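Local coordinates for CurG, CurH fusion protein (Moorea producens 3L, PDB 4MYY), which joins two docking domains of the curacin A polyketide synthase, from modules CurG and CurH, whose association probably guides intermediates from one module to the next, at residues K45-K48 and K49-L53. Sequence-based numbering, arbitrary orientation.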
ATOM      1  N   LYS B  45     -21.611  -3.354  18.470  1.00 20.59           N
ATOM      2  CA  LYS B  45     -20.195  -3.520  18.839  1.00 21.60           C
ATOM      3  C   LYS B  45     -19.732  -4.959  18.590  1.00 21.40           C
ATOM      4  O   LYS B  45     -18.631  -5.206  18.071  1.00 22.76           O
ATOM      5  CB  LYS B  45     -19.963  -3.091  20.289  1.00 24.04           C
ATOM      6  CG  LYS B  45     -20.107  -1.587  20.502  1.00 27.25           C
ATOM      7  CD  LYS B  45     -19.646  -1.153  21.890  1.00 31.20           C
ATOM      8  CE  LYS B  45     -19.919   0.325  22.139  1.00 32.73           C
ATOM      9  NZ  LYS B  45     -21.385   0.593  22.131  1.00 33.93           N
ATOM     10  N   PHE B  46     -20.605  -5.900  18.916  1.00 19.10           N
ATOM     11  CA  PHE B  46     -20.337  -7.338  18.720  1.00 20.77           C
ATOM     12  C   PHE B  46     -20.181  -7.666  17.231  1.00 21.12           C
ATOM     13  O   PHE B  46     -19.235  -8.354  16.824  1.00 18.89           O
ATOM     14  CB  PHE B  46     -21.473  -8.133  19.361  1.00 22.38           C
ATOM     15  CG  PHE B  46     -21.628  -9.539  18.844  1.00 27.84           C
ATOM     16  CD1 PHE B  46     -20.751 -10.533  19.229  1.00 28.03           C
ATOM     17  CD2 PHE B  46     -22.687  -9.866  18.009  1.00 29.59           C
ATOM     18  CE1 PHE B  46     -20.899 -11.822  18.777  1.00 28.21           C
ATOM     19  CE2 PHE B  46     -22.861 -11.174  17.543  1.00 35.75           C
ATOM     20  CZ  PHE B  46     -21.955 -12.156  17.930  1.00 34.81           C
ATOM     21  N   THR B  47     -21.097  -7.158  16.419  1.00 20.19           N
ATOM     22  CA  THR B  47     -21.051  -7.397  14.979  1.00 21.16           C
ATOM     23  C   THR B  47     -19.744  -6.872  14.349  1.00 20.56           C
ATOM     24  O   THR B  47     -19.097  -7.584  13.571  1.00 21.60           O
ATOM     25  CB  THR B  47     -22.285  -6.817  14.267  1.00 23.37           C
ATOM     26  OG1 THR B  47     -23.476  -7.368  14.851  1.00 23.20           O
ATOM     27  CG2 THR B  47     -22.246  -7.168  12.788  1.00 25.64           C
ATOM     28  N   LYS B  48     -19.357  -5.658  14.731  1.00 20.17           N
ATOM     29  CA  LYS B  48     -18.080  -5.063  14.331  1.00 22.10           C
ATOM     30  C   LYS B  48     -16.906  -5.960  14.736  1.00 20.68           C
ATOM     31  O   LYS B  48     -16.015  -6.220  13.919  1.00 20.82           O
ATOM     32  CB  LYS B  48     -17.931  -3.660  14.937  1.00 23.67           C
ATOM     33  CG  LYS B  48     -16.742  -2.839  14.427  1.00 32.37           C
ATOM     34  CD  LYS B  48     -16.646  -2.891  12.910  1.00 34.31           C
ATOM     35  CE  LYS B  48     -16.340  -1.526  12.298  1.00 49.28           C
ATOM     36  NZ  LYS B  48     -15.074  -0.886  12.756  1.00 50.66           N
ATOM     37  N   LYS B  49     -16.896  -6.414  15.992  1.00 20.27           N
ATOM     38  CA  LYS B  49     -15.826  -7.301  16.468  1.00 22.21           C
ATOM     39  C   LYS B  49     -15.691  -8.547  15.565  1.00 20.31           C
ATOM     40  O   LYS B  49     -14.577  -8.937  15.181  1.00 22.17           O
ATOM     41  CB  LYS B  49     -16.054  -7.701  17.927  1.00 23.09           C
ATOM     42  CG  LYS B  49     -15.037  -8.683  18.501  1.00 27.85           C
ATOM     43  CD  LYS B  49     -15.448  -9.127  19.904  1.00 32.23           C
ATOM     44  CE  LYS B  49     -14.605 -10.296  20.387  1.00 42.61           C
ATOM     45  NZ  LYS B  49     -13.271  -9.872  20.895  1.00 45.43           N
ATOM     46  N   GLU B  50     -16.822  -9.160  15.215  1.00 19.40           N
ATOM     47  CA  GLU B  50     -16.784 -10.428  14.485  1.00 21.25           C
ATOM     48  C   GLU B  50     -16.332 -10.206  13.054  1.00 22.52           C
ATOM     49  O   GLU B  50     -15.624 -11.037  12.481  1.00 23.24           O
ATOM     50  CB  GLU B  50     -18.141 -11.142  14.538  1.00 23.23           C
ATOM     51  CG  GLU B  50     -18.559 -11.501  15.959  1.00 23.80           C
ATOM     52  CD  GLU B  50     -17.561 -12.416  16.670  1.00 27.77           C
ATOM     53  OE1 GLU B  50     -16.858 -13.185  15.984  1.00 29.72           O
ATOM     54  OE2 GLU B  50     -17.465 -12.347  17.910  1.00 29.43           O
ATOM     55  N   GLN B  51     -16.733  -9.071  12.493  1.00 22.56           N
ATOM     56  CA  GLN B  51     -16.266  -8.676  11.162  1.00 25.52           C
ATOM     57  C   GLN B  51     -14.759  -8.545  11.079  1.00 22.95           C
ATOM     58  O   GLN B  51     -14.152  -9.085  10.157  1.00 24.65           O
ATOM     59  CB  GLN B  51     -16.950  -7.399  10.709  1.00 26.44           C
ATOM     60  CG  GLN B  51     -18.356  -7.726  10.223  1.00 33.75           C
ATOM     61  CD  GLN B  51     -19.144  -6.502   9.834  1.00 39.74           C
ATOM     62  OE1 GLN B  51     -19.038  -5.443  10.466  1.00 39.62           O
ATOM     63  NE2 GLN B  51     -19.951  -6.640   8.798  1.00 43.18           N
ATOM     64  N   ILE B  52     -14.168  -7.882  12.073  1.00 20.64           N
ATOM     65  CA  ILE B  52     -12.719  -7.648  12.113  1.00 23.74           C
ATOM     66  C   ILE B  52     -12.000  -8.969  12.316  1.00 20.59           C
ATOM     67  O   ILE B  52     -10.996  -9.248  11.662  1.00 19.43           O
ATOM     68  CB  ILE B  52     -12.341  -6.605  13.187  1.00 24.45           C
ATOM     69  CG1 ILE B  52     -12.907  -5.232  12.813  1.00 29.85           C
ATOM     70  CG2 ILE B  52     -10.831  -6.528  13.390  1.00 25.67           C
ATOM     71  CD1 ILE B  52     -12.770  -4.173  13.896  1.00 34.40           C
ATOM     72  N   LEU B  53     -12.519  -9.801  13.221  1.00 18.21           N
ATOM     73  CA  LEU B  53     -11.969 -11.138  13.396  1.00 19.72           C
ATOM     74  C   LEU B  53     -11.993 -11.936  12.078  1.00 20.82           C
ATOM     75  O   LEU B  53     -11.025 -12.625  11.753  1.00 20.77           O
ATOM     76  CB  LEU B  53     -12.726 -11.870  14.515  1.00 21.20           C
ATOM     77  CG  LEU B  53     -12.443 -11.443  15.957  1.00 22.29           C
ATOM     78  CD1 LEU B  53     -13.332 -12.258  16.901  1.00 22.68           C
ATOM     79  CD2 LEU B  53     -10.974 -11.665  16.310  1.00 25.53           C
TER
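Phe46 and Glu50, one helical turn apart, meet through their side chains: CG of Glu50 lies over one face of the ring, a CH-pi approach 4.1 Å from the centroid of Phe46 and 27° off the ring normal. The phenyl group reaches forward along the helix because its CG stands anti to the backbone N (chi1 159°). CG of Glu50, anti to the carbonyl carbon, turns back toward it, and the bend after CG brings OE2 to 3.6 Å from CE1 of Phe46. Carboxylate and ring are turned 52° against each other, so the acid neither stacks flat on the phenyl group nor stands upright to it. On another side of the helix, the aliphatic end of Ile52 meets the bent chain of Lys48 at an angle; CD1 of Ile52 is 4.2 Å from CD of Lys48. Backbone hydrogen bonds tie the two turns together: the N-H groups of Lys49, Glu50, Gln51 and Ile52 reach the carbonyl oxygens of Lys45, Phe46, Thr47 and Lys48 in turn. This i to i+4 pattern is that of a regular alpha-helix, here part of helix 42-61, in the CurH N-terminal docking domain of the engineered fusion. The side chains also brush these carbonyls: CG1 of Ile52 sits 3.4 Å from O of Lys48, and CG of Gln51 is equally close, 3.4 Å, to O of Thr47. Among the polar ends, the hydroxyl OG1 of Thr47 is hydrogen-bonded to the carbonyl of Leu43 one turn earlier, and NZ of Lys45 to that of Gly39. Lys48 packs on Ser2 of the second subunit, while its ammonium group forms a long, weak ion pair with a sulfate ion probably taken from the crystallisation liquor.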